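Local coordinates for protein botulinum neurotoxin type C1 (Clostridium botulinum, PDB 3R4S) that binds gangliosides through its receptor-binding region to enter cells, as part of a neurotoxin whose zinc-protease light chain cleaves neuronal SNARE proteins, at residues Y29-L41 with L51-Q65. Sequence-based numbering, arbitrary orientation.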
# COMPACT_ATOMS: atom_id res chain seq x y z
N TYR A 29 1.50 -19.20 -23.69
CA TYR A 29 1.24 -18.68 -25.04
C TYR A 29 2.46 -17.97 -25.61
O TYR A 29 2.46 -17.54 -26.77
CB TYR A 29 -0.02 -17.80 -25.06
CG TYR A 29 -1.23 -18.62 -24.72
CD1 TYR A 29 -1.91 -19.35 -25.70
CD2 TYR A 29 -1.67 -18.72 -23.41
CE1 TYR A 29 -3.01 -20.12 -25.38
CE2 TYR A 29 -2.76 -19.50 -23.08
CZ TYR A 29 -3.42 -20.19 -24.07
OH TYR A 29 -4.51 -20.97 -23.73
N ASN A 30 3.50 -17.87 -24.80
CA ASN A 30 4.80 -17.43 -25.29
C ASN A 30 4.82 -16.05 -25.93
O ASN A 30 5.38 -15.88 -27.02
CB ASN A 30 5.37 -18.47 -26.27
CG ASN A 30 5.71 -19.78 -25.58
OD1 ASN A 30 6.30 -19.79 -24.49
ND2 ASN A 30 5.34 -20.90 -26.20
N ALA A 31 4.20 -15.06 -25.29
CA ALA A 31 4.34 -13.69 -25.79
C ALA A 31 5.81 -13.33 -25.77
O ALA A 31 6.56 -13.80 -24.93
CB ALA A 31 3.53 -12.71 -24.93
N GLU A 32 6.22 -12.50 -26.72
CA GLU A 32 7.58 -11.98 -26.75
C GLU A 32 7.66 -10.74 -25.87
O GLU A 32 6.77 -9.88 -25.91
CB GLU A 32 7.98 -11.64 -28.19
CG GLU A 32 9.22 -10.76 -28.29
CD GLU A 32 9.39 -10.14 -29.68
OE1 GLU A 32 8.70 -10.57 -30.64
OE2 GLU A 32 10.23 -9.21 -29.81
N VAL A 33 8.71 -10.64 -25.07
CA VAL A 33 8.88 -9.52 -24.17
C VAL A 33 10.25 -8.92 -24.35
O VAL A 33 11.26 -9.62 -24.27
CB VAL A 33 8.76 -9.96 -22.69
CG1 VAL A 33 8.87 -8.74 -21.77
CG2 VAL A 33 7.48 -10.74 -22.45
N SER A 34 10.31 -7.62 -24.60
CA SER A 34 11.60 -6.95 -24.66
C SER A 34 11.65 -5.71 -23.78
O SER A 34 10.62 -5.13 -23.42
CB SER A 34 11.97 -6.62 -26.11
OG SER A 34 11.08 -5.67 -26.66
N GLU A 35 12.86 -5.30 -23.42
CA GLU A 35 13.08 -4.10 -22.63
C GLU A 35 13.97 -3.13 -23.37
O GLU A 35 14.89 -3.54 -24.09
CB GLU A 35 13.74 -4.42 -21.30
CG GLU A 35 12.83 -5.10 -20.31
CD GLU A 35 13.08 -6.59 -20.24
OE1 GLU A 35 13.48 -7.08 -19.15
OE2 GLU A 35 12.89 -7.26 -21.27
N GLU A 36 13.69 -1.84 -23.19
CA GLU A 36 14.52 -0.77 -23.72
C GLU A 36 14.65 0.28 -22.63
O GLU A 36 13.72 0.48 -21.85
CB GLU A 36 13.88 -0.15 -24.96
CG GLU A 36 13.71 -1.13 -26.11
CD GLU A 36 13.01 -0.52 -27.31
OE1 GLU A 36 12.91 0.73 -27.38
OE2 GLU A 36 12.56 -1.29 -28.19
N GLY A 37 15.79 0.95 -22.59
CA GLY A 37 16.00 2.03 -21.64
C GLY A 37 16.23 1.52 -20.23
O GLY A 37 16.65 0.39 -20.01
N ASP A 38 15.93 2.38 -19.26
CA ASP A 38 16.19 2.09 -17.86
C ASP A 38 15.04 1.29 -17.24
O ASP A 38 14.08 1.87 -16.74
CB ASP A 38 16.37 3.41 -17.10
CG ASP A 38 16.82 3.22 -15.66
OD1 ASP A 38 17.15 4.23 -15.01
OD2 ASP A 38 16.85 2.06 -15.18
N VAL A 39 15.15 -0.04 -17.27
CA VAL A 39 14.18 -0.89 -16.60
C VAL A 39 14.85 -1.62 -15.44
O VAL A 39 15.74 -2.44 -15.67
CB VAL A 39 13.59 -1.97 -17.55
CG1 VAL A 39 12.53 -2.79 -16.81
CG2 VAL A 39 13.00 -1.33 -18.79
N GLN A 40 14.43 -1.33 -14.21
CA GLN A 40 15.02 -1.99 -13.03
C GLN A 40 14.20 -3.19 -12.57
O GLN A 40 13.01 -3.06 -12.28
CB GLN A 40 15.17 -1.01 -11.87
CG GLN A 40 16.25 0.04 -12.05
CD GLN A 40 17.62 -0.58 -12.31
OE1 GLN A 40 18.11 -1.39 -11.51
NE2 GLN A 40 18.24 -0.19 -13.42
N LEU A 41 14.85 -4.35 -12.49
CA LEU A 41 14.20 -5.55 -11.98
C LEU A 41 14.58 -5.78 -10.53
O LEU A 41 15.74 -5.70 -10.16
CB LEU A 41 14.60 -6.78 -12.79
CG LEU A 41 14.22 -6.80 -14.26
CD1 LEU A 41 14.35 -8.22 -14.81
CD2 LEU A 41 12.81 -6.28 -14.43
N LEU A 51 9.82 1.55 -13.68
CA LEU A 51 10.01 2.51 -14.77
C LEU A 51 9.98 3.95 -14.26
O LEU A 51 9.34 4.25 -13.26
CB LEU A 51 8.93 2.34 -15.83
CG LEU A 51 8.72 0.96 -16.44
CD1 LEU A 51 7.61 1.03 -17.47
CD2 LEU A 51 10.02 0.42 -17.05
N GLY A 52 10.67 4.83 -14.97
CA GLY A 52 10.69 6.24 -14.64
C GLY A 52 10.15 7.06 -15.79
O GLY A 52 10.07 6.57 -16.91
N SER A 53 9.78 8.30 -15.51
CA SER A 53 9.14 9.16 -16.51
C SER A 53 10.09 10.13 -17.23
O SER A 53 9.75 10.64 -18.28
CB SER A 53 8.00 9.96 -15.89
OG SER A 53 8.49 10.91 -14.96
N SER A 54 11.26 10.39 -16.66
CA SER A 54 12.10 11.44 -17.22
C SER A 54 13.24 10.93 -18.11
O SER A 54 13.88 9.92 -17.82
CB SER A 54 12.63 12.36 -16.12
OG SER A 54 13.50 11.67 -15.25
N GLY A 55 13.48 11.64 -19.21
CA GLY A 55 14.60 11.35 -20.08
C GLY A 55 14.20 10.58 -21.31
O GLY A 55 13.12 9.98 -21.34
N GLU A 56 15.05 10.58 -22.33
CA GLU A 56 14.77 9.82 -23.54
C GLU A 56 15.07 8.35 -23.30
O GLU A 56 14.51 7.47 -23.97
CB GLU A 56 15.57 10.34 -24.73
CG GLU A 56 15.04 11.64 -25.33
CD GLU A 56 15.80 12.07 -26.58
OE1 GLU A 56 15.19 12.74 -27.45
OE2 GLU A 56 17.00 11.74 -26.70
N ASP A 57 15.96 8.09 -22.34
CA ASP A 57 16.34 6.72 -21.98
C ASP A 57 15.44 6.12 -20.90
O ASP A 57 15.85 5.20 -20.18
CB ASP A 57 17.80 6.69 -21.49
CG ASP A 57 17.96 7.35 -20.13
OD1 ASP A 57 17.35 8.42 -19.92
OD2 ASP A 57 18.71 6.80 -19.28
N ARG A 58 14.22 6.61 -20.77
CA ARG A 58 13.31 6.03 -19.79
C ARG A 58 12.96 4.61 -20.19
O ARG A 58 12.97 4.27 -21.38
CB ARG A 58 12.06 6.88 -19.58
CG ARG A 58 11.17 7.04 -20.79
CD ARG A 58 10.09 8.04 -20.45
NE ARG A 58 9.13 8.24 -21.53
CZ ARG A 58 9.34 9.03 -22.57
NH1 ARG A 58 10.48 9.70 -22.68
NH2 ARG A 58 8.41 9.15 -23.51
N GLY A 59 12.65 3.78 -19.20
CA GLY A 59 12.34 2.39 -19.42
C GLY A 59 11.08 2.16 -20.23
O GLY A 59 10.10 2.91 -20.14
N LYS A 60 11.11 1.09 -21.01
CA LYS A 60 10.01 0.72 -21.88
C LYS A 60 9.98 -0.81 -21.88
O LYS A 60 10.99 -1.44 -22.19
CB LYS A 60 10.31 1.27 -23.28
CG LYS A 60 9.19 1.24 -24.29
CD LYS A 60 9.63 1.91 -25.60
CE LYS A 60 8.52 1.89 -26.64
NZ LYS A 60 8.95 2.45 -27.96
N VAL A 61 8.86 -1.41 -21.50
CA VAL A 61 8.71 -2.85 -21.60
C VAL A 61 7.64 -3.14 -22.64
O VAL A 61 6.51 -2.68 -22.51
CB VAL A 61 8.31 -3.50 -20.27
CG1 VAL A 61 8.03 -4.99 -20.46
CG2 VAL A 61 9.39 -3.28 -19.21
N ILE A 62 7.99 -3.89 -23.68
CA ILE A 62 7.07 -4.16 -24.77
C ILE A 62 6.69 -5.64 -24.80
O ILE A 62 7.55 -6.50 -24.94
CB ILE A 62 7.69 -3.79 -26.11
CG1 ILE A 62 8.21 -2.36 -26.09
CG2 ILE A 62 6.68 -3.99 -27.23
CD1 ILE A 62 8.95 -1.97 -27.34
N VAL A 63 5.39 -5.93 -24.67
CA VAL A 63 4.89 -7.30 -24.76
C VAL A 63 4.21 -7.48 -26.11
O VAL A 63 3.30 -6.71 -26.45
CB VAL A 63 3.88 -7.62 -23.65
CG1 VAL A 63 3.38 -9.05 -23.78
CG2 VAL A 63 4.49 -7.39 -22.27
N THR A 64 4.65 -8.47 -26.87
CA THR A 64 4.03 -8.77 -28.16
C THR A 64 3.39 -10.14 -28.10
O THR A 64 4.07 -11.17 -28.09
CB THR A 64 5.04 -8.70 -29.31
OG1 THR A 64 5.66 -7.41 -29.32
CG2 THR A 64 4.35 -8.94 -30.66
N GLN A 65 2.06 -10.15 -28.06
CA GLN A 65 1.31 -11.38 -27.91
C GLN A 65 1.13 -12.08 -29.24
O GLN A 65 1.20 -11.45 -30.31
CB GLN A 65 -0.07 -11.10 -27.32
CG GLN A 65 -0.03 -10.55 -25.91
CD GLN A 65 -1.40 -10.09 -25.45
OE1 GLN A 65 -2.13 -10.86 -24.84
NE2 GLN A 65 -1.76 -8.85 -25.79
O HOH W 1 12.95 4.38 -16.60
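The carboxylate of Glu36 meets the neighbouring strand through both oxygens: OE1 lies 3.9 Å from Lys60 CD and OE2 3.8 Å from Ile62 CD1. With CG anti to its own carbonyl carbon (chi1 -62°), the extended Glu36 runs beside the Lys60 chain, yet OE1 stops 4.4 Å from Lys60 NZ, too far for a salt bridge. Gln40 NE2 donates to Asp38 OD2, which lies in the amide plane and is met nearly end-on to its C-O bond, while Arg58 NH1 donates to Gly55 O at the edge of the guanidinium and in its plane, and NH2 to Asn191 OD1.

Antiparallel strands 32-36 and 60-64 are joined by paired backbone bonds at Glu32-Thr64, Ser34-Ile62 and Glu36-Lys60. Beyond Gly37, whose positive phi (75°) favours glycine where the chain leaves the strand, Asp38 N bonds Asp57 O at 3.0 Å, and a water ties the two segments together, donating to Asp38 O and accepting from Gly52 N and Gly59 N. Val39 then straddles two partners, CG1 4.0 Å from Val61 CG2, which it crosses at about a right angle, and CG2 3.9 Å from Leu51 CD2.

The face carrying Val33, Val61 and Val63, with Ala31 at its end, packs against Leu14, Leu16 and Leu23 of strands 12-18 and 23-25, as between the sheets of a lectin-like jelly roll. Strand 60-64 also pairs with 185-192, whereas 40-41 passes into the opposing sheet beside 49-52.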